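PDB 3LR1: tungstate ABC transporter, periplasmic tungstate-binding protein from Geobacter sulfurreducens, which probably captures tungstate in the periplasm and delivers it to a membrane-bound ABC transporter for uptake into the cell. Local coordinates for residues A[128-131]-A[132-136]; A[152-155]-A[156-160]; A[216-219]-A[220-223]. One frame throughout, in Å; residues are numbered along the deposited sequence.

Contact 1: residues A[128-131]-A[132-136]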
# COMPACT_ATOMS: atom_id res chain seq x y z
N HIS A 128 6.76 4.87 1.61
CA HIS A 128 8.03 5.59 1.63
C HIS A 128 7.93 6.95 0.97
O HIS A 128 8.30 7.95 1.55
CB HIS A 128 9.13 4.76 0.96
CG HIS A 128 10.51 5.30 1.20
ND1 HIS A 128 10.92 5.76 2.43
CD2 HIS A 128 11.59 5.40 0.39
CE1 HIS A 128 12.19 6.14 2.37
NE2 HIS A 128 12.62 5.93 1.13
N THR A 129 7.46 7.00 -0.26
CA THR A 129 7.25 8.28 -0.98
C THR A 129 6.41 9.29 -0.20
O THR A 129 6.69 10.50 -0.19
CB THR A 129 6.57 7.97 -2.31
OG1 THR A 129 7.49 7.22 -3.08
CG2 THR A 129 6.09 9.21 -3.07
N LYS A 130 5.36 8.81 0.45
CA LYS A 130 4.51 9.70 1.20
C LYS A 130 5.28 10.23 2.41
O LYS A 130 5.21 11.45 2.74
CB LYS A 130 3.22 9.01 1.67
CG LYS A 130 2.32 9.87 2.58
CD LYS A 130 1.58 10.97 1.85
CE LYS A 130 1.38 12.19 2.74
NZ LYS A 130 -0.06 12.66 2.86
N GLU A 131 5.98 9.32 3.06
CA GLU A 131 6.76 9.68 4.22
C GLU A 131 7.76 10.80 3.82
O GLU A 131 7.86 11.82 4.50
CB GLU A 131 7.51 8.44 4.78
CG GLU A 131 8.38 8.76 5.99
CD GLU A 131 9.73 8.01 6.01
OE1 GLU A 131 9.89 6.94 5.39
OE2 GLU A 131 10.65 8.52 6.66
N LEU A 132 8.50 10.59 2.72
CA LEU A 132 9.47 11.58 2.25
C LEU A 132 8.81 12.92 1.89
O LEU A 132 9.33 14.05 2.21
CB LEU A 132 10.29 11.02 1.08
CG LEU A 132 11.22 9.85 1.48
CD1 LEU A 132 12.21 9.55 0.33
CD2 LEU A 132 11.99 10.02 2.81
N ASP A 133 7.64 12.83 1.28
CA ASP A 133 6.88 14.06 0.98
C ASP A 133 6.54 14.82 2.24
O ASP A 133 6.60 16.05 2.24
CB ASP A 133 5.60 13.76 0.17
CG ASP A 133 5.92 13.28 -1.25
OD1 ASP A 133 7.09 13.38 -1.71
OD2 ASP A 133 4.97 12.75 -1.90
N LEU A 134 6.20 14.09 3.32
CA LEU A 134 5.82 14.72 4.58
C LEU A 134 7.02 15.30 5.32
O LEU A 134 6.93 16.39 5.81
CB LEU A 134 5.12 13.74 5.52
CG LEU A 134 3.72 13.23 5.21
CD1 LEU A 134 3.44 12.04 6.17
CD2 LEU A 134 2.65 14.35 5.33
N TRP A 135 8.13 14.57 5.42
CA TRP A 135 9.39 15.22 5.87
C TRP A 135 9.70 16.54 5.11
O TRP A 135 9.99 17.57 5.72
CB TRP A 135 10.58 14.26 5.78
CG TRP A 135 10.58 13.16 6.82
CD1 TRP A 135 10.58 11.82 6.58
CD2 TRP A 135 10.60 13.31 8.24
NE1 TRP A 135 10.62 11.12 7.75
CE2 TRP A 135 10.58 12.01 8.79
CE3 TRP A 135 10.61 14.41 9.12
CZ2 TRP A 135 10.58 11.79 10.16
CZ3 TRP A 135 10.62 14.18 10.46
CH2 TRP A 135 10.59 12.89 10.97
N LYS A 136 9.61 16.52 3.79
CA LYS A 136 9.87 17.72 3.00
C LYS A 136 8.89 18.87 3.32
O LYS A 136 9.31 20.00 3.44
CB LYS A 136 9.84 17.38 1.49
CG LYS A 136 10.58 18.39 0.61
CD LYS A 136 10.26 18.17 -0.89
CE LYS A 136 11.53 18.31 -1.76
NZ LYS A 136 11.20 18.54 -3.22
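Glu131 and Trp135, four residues apart on one helix face, illustrate how a buried carboxylate can be fixed within a single turn. Trp135 NE1 donates to Glu131 OE2 at 2.8 Å, OE2 lying in the indole plane and using its anti lone pair, though the bond is bent (139°); carboxylate and ring planes stand 73° apart. The Glu131 chain sets out trans to its own nitrogen (chi1 179°), and a bend at chi2 returns the carboxylate to the indole edge. Tyr147 OH also bonds OE2, and Ser120 OG bonds OE1, where His128 ND1 adds a weak bond of 3.3 Å; both oxygens are held, which is likely to fix the group's rotation. Helix 126-137 is the crossover of a beta-alpha-beta unit between strands 118-120 and 147-149, and Glu131 accordingly meets Ser120 of the one and Tyr147 of the other. Leu134 leans on helix 104-114 with Lys130 CE over it, 3.6 Å from Leu134 CG. The looser side belongs to exposed Leu132 and Asp133. Leu132 lays CD1 over one face of its inner partner His128, a CH-pi contact 4.1 Å from the ring centroid, the imidazole side chain being about 8 Å from a bound tungsten ion; Asp133 OD2 merely passes Thr129 CG2 at 3.9 Å.

Contact 2: residues A[152-155]-A[156-160]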
# COMPACT_ATOMS: atom_id res chain seq x y z
N GLN A 152 12.11 -2.85 4.29
CA GLN A 152 11.14 -3.95 4.39
C GLN A 152 9.73 -3.42 4.22
O GLN A 152 9.49 -2.20 4.29
CB GLN A 152 11.22 -4.64 5.75
CG GLN A 152 12.49 -5.40 5.91
CD GLN A 152 12.47 -6.41 7.08
OE1 GLN A 152 12.02 -7.57 6.93
NE2 GLN A 152 13.01 -5.98 8.21
N GLY A 153 8.81 -4.37 4.05
CA GLY A 153 7.38 -4.07 3.91
C GLY A 153 6.73 -3.54 5.16
O GLY A 153 7.36 -3.44 6.18
N MSE A 154 5.46 -3.19 5.07
CA MSE A 154 4.78 -2.57 6.19
C MSE A 154 4.71 -3.48 7.42
O MSE A 154 4.87 -3.03 8.57
CB MSE A 154 3.40 -2.10 5.75
CG MSE A 154 2.77 -1.17 6.67
SE MSE A 154 3.64 0.55 6.45
CE MSE A 154 4.68 0.57 8.16
N GLY A 155 4.43 -4.75 7.20
CA GLY A 155 4.27 -5.71 8.27
C GLY A 155 5.52 -5.80 9.11
O GLY A 155 5.50 -5.65 10.35
N PRO A 156 6.66 -6.04 8.45
CA PRO A 156 7.90 -6.08 9.24
C PRO A 156 8.25 -4.75 9.90
O PRO A 156 8.91 -4.73 10.94
CB PRO A 156 8.96 -6.48 8.23
CG PRO A 156 8.21 -7.14 7.12
CD PRO A 156 6.75 -6.82 7.22
N VAL A 157 7.84 -3.63 9.29
CA VAL A 157 8.12 -2.36 9.94
C VAL A 157 7.26 -2.21 11.21
O VAL A 157 7.76 -1.77 12.21
CB VAL A 157 7.99 -1.18 8.95
CG1 VAL A 157 7.87 0.15 9.73
CG2 VAL A 157 9.29 -1.24 7.99
N ILE A 158 5.99 -2.62 11.17
CA ILE A 158 5.14 -2.55 12.38
C ILE A 158 5.75 -3.43 13.46
O ILE A 158 5.83 -3.05 14.66
CB ILE A 158 3.68 -2.94 12.10
CG1 ILE A 158 3.03 -1.90 11.17
CG2 ILE A 158 2.95 -3.09 13.44
CD1 ILE A 158 1.60 -2.32 10.57
N THR A 159 6.24 -4.60 13.07
CA THR A 159 6.90 -5.44 14.08
C THR A 159 8.15 -4.80 14.66
O THR A 159 8.38 -4.91 15.86
CB THR A 159 7.26 -6.80 13.45
OG1 THR A 159 6.06 -7.42 13.01
CG2 THR A 159 7.95 -7.77 14.41
N MSE A 160 9.00 -4.20 13.82
CA MSE A 160 10.24 -3.59 14.32
C MSE A 160 9.86 -2.38 15.18
O MSE A 160 10.40 -2.22 16.23
CB MSE A 160 11.12 -3.15 13.16
CG MSE A 160 12.57 -2.72 13.58
SE MSE A 160 13.57 -2.00 12.03
CE MSE A 160 12.85 -3.14 10.61
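The backbone of Gly153 and Val157 makes the first turn of helix 154-164: Val157 N bonds Gly153 O at 3.2 Å, with Gly153 in the N-cap position. Ile158 N follows on Met154 O and Thr159 N on Gly155 O, both in alpha-helical spacing. Pro156 is tolerated here because first-turn nitrogens have no helical acceptor to meet and a missing N-H costs nothing; Gln152 O, just before the cap, accepts a bond from Arg121 NE. The start of the helix lies close to the ligand, the Met154 side chain being about 6 Å from a bound tungsten ion, while Met154 N bonds Ser14 OG. A helix N terminus near the bound anion is common in periplasmic binding proteins, and the proximity here is suggestive of that pattern. Among the side chains, a chi1 of -165° swings the chain of Met154, present as selenomethionine, away from the backbone N before bends at chi2 and chi3 return the terminal methyl CE to Val157 CG1 at 3.6 Å. Val157 CG2 sits 3.4 Å from Gly153 O, and the two methyls thus pack against different parts of the helix start. Val157 also touches Ile119 and Thr168 of two neighbouring strands, while Ile158 touches Phe178 and Thr174 of helix 172-178. On the exposed flank Gln152, whose pose a crystal neighbour may influence, runs obliquely past the CB-CG side of the proline ring, its OE1 3.5 Å from Pro156 CB. Its NE2 approaches CE of Met160, also selenomethionine, at 3.7 Å, these two side chains crossing at about a right angle.

Contact 3: residues A[216-219]-A[220-223]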
# COMPACT_ATOMS: atom_id res chain seq x y z
N LEU A 216 -10.21 -10.26 -19.39
CA LEU A 216 -10.56 -10.56 -18.02
C LEU A 216 -9.98 -9.50 -17.05
O LEU A 216 -10.65 -9.05 -16.09
CB LEU A 216 -10.04 -11.93 -17.66
CG LEU A 216 -10.65 -12.81 -16.60
CD1 LEU A 216 -12.25 -12.77 -16.62
CD2 LEU A 216 -10.20 -14.29 -16.78
N ALA A 217 -8.75 -9.05 -17.34
CA ALA A 217 -8.17 -7.91 -16.57
C ALA A 217 -9.07 -6.68 -16.62
O ALA A 217 -9.32 -6.03 -15.60
CB ALA A 217 -6.74 -7.58 -17.02
N MSE A 218 -9.56 -6.38 -17.81
CA MSE A 218 -10.40 -5.20 -17.99
C MSE A 218 -11.74 -5.36 -17.22
O MSE A 218 -12.25 -4.39 -16.61
CB MSE A 218 -10.55 -4.91 -19.45
CG MSE A 218 -9.29 -4.30 -20.11
SE MSE A 218 -8.58 -2.69 -19.21
CE MSE A 218 -8.31 -3.34 -17.38
N LYS A 219 -12.25 -6.59 -17.16
CA LYS A 219 -13.45 -6.82 -16.35
C LYS A 219 -13.21 -6.60 -14.90
O LYS A 219 -14.05 -6.02 -14.21
CB LYS A 219 -14.02 -8.17 -16.60
CG LYS A 219 -14.77 -8.25 -17.92
CD LYS A 219 -14.98 -9.72 -18.31
CE LYS A 219 -15.92 -9.85 -19.47
NZ LYS A 219 -15.77 -11.24 -20.06
N LEU A 220 -12.02 -7.03 -14.44
CA LEU A 220 -11.64 -6.81 -13.07
C LEU A 220 -11.56 -5.33 -12.75
O LEU A 220 -12.11 -4.89 -11.71
CB LEU A 220 -10.37 -7.55 -12.69
CG LEU A 220 -9.96 -7.36 -11.23
CD1 LEU A 220 -10.99 -8.02 -10.22
CD2 LEU A 220 -8.54 -7.90 -10.97
N ILE A 221 -10.91 -4.56 -13.62
CA ILE A 221 -10.76 -3.15 -13.35
C ILE A 221 -12.15 -2.45 -13.33
O ILE A 221 -12.41 -1.62 -12.47
CB ILE A 221 -9.83 -2.46 -14.39
CG1 ILE A 221 -8.39 -3.02 -14.21
CG2 ILE A 221 -9.92 -0.94 -14.18
CD1 ILE A 221 -7.32 -2.53 -15.27
N ASP A 222 -13.01 -2.80 -14.25
CA ASP A 222 -14.39 -2.27 -14.31
C ASP A 222 -15.15 -2.59 -13.02
O ASP A 222 -15.91 -1.77 -12.50
CB ASP A 222 -15.15 -2.84 -15.53
CG ASP A 222 -14.65 -2.25 -16.91
OD1 ASP A 222 -13.93 -1.22 -16.93
OD2 ASP A 222 -14.99 -2.82 -17.98
N TYR A 223 -14.89 -3.79 -12.52
CA TYR A 223 -15.54 -4.28 -11.31
C TYR A 223 -15.11 -3.51 -10.09
O TYR A 223 -15.96 -3.04 -9.34
CB TYR A 223 -15.39 -5.81 -11.14
CG TYR A 223 -15.73 -6.24 -9.72
CD1 TYR A 223 -17.04 -6.38 -9.28
CD2 TYR A 223 -14.72 -6.50 -8.83
CE1 TYR A 223 -17.32 -6.79 -7.95
CE2 TYR A 223 -15.00 -6.88 -7.52
CZ TYR A 223 -16.27 -7.01 -7.10
OH TYR A 223 -16.47 -7.32 -5.82
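Helix 214-224, here represented by Met218, Ile221 and their neighbours, packs one face on strand 197-204 and another on helix 20-32, as an amphipathic helix covering a sheet does. The stretch is built from regular i to i+4 bonds: Leu220 N to Leu216 O, Ile221 N to Ala217 O, Asp222 N to Met218 O and Tyr223 N to Lys219 O, each 2.9 Å long. On the sheet side Ile221 meets Ile201 and Ala203 of the strand. With chi1 at -67°, its CG1 branch stands opposite the carbonyl carbon and lies along the preceding turn, 3.4 Å from Ala217 O. Met218, a selenomethionine that also touches Ala203, runs alongside Ile221 and points the same way, but its methyl is modelled too close to the end of Ile221 and the exact placement is doubtful. A serine in place of Ile221 would probably open a gap between helix and strand, leaving Ile201 and Ala203 without part of their apolar cover. Leu220 turns to Phe28 of helix 20-32. Tyr223 CB lies 3.4 Å from Lys219 O, but the ring leads away to Pro27 and Ile232, and its OH bonds Leu24 O. At the exposed edge Asp222 OD2 comes within 3.4 Å of Met218 O, two acceptors that cannot bond each other. Polar bonding within the helix thus rests on the backbone, while the inward-facing side chains hold the helix to its neighbours chiefly by apolar contact, with the tyrosine hydroxyl adding a directional tie.

Overall arrangement
Following the chain from the N terminus, the three contacts come in series: none nests in or crosses another, and each closes only a helical turn rather than a long loop. Contacts 1 and 2 belong to successive helices joined through strand 147-149, and their centres are about 17 Å apart; both lie near a bound tungsten ion, beside strand 118-120. Contact 3, on helix 214-224, lies on the opposite side of the chain's centre, about 32 Å from contact 1 and 31 Å from contact 2, centre to centre. There it joins strand 197-204 to helices 20-32 and 227-235, consistent with the other lobe of a periplasmic binding protein.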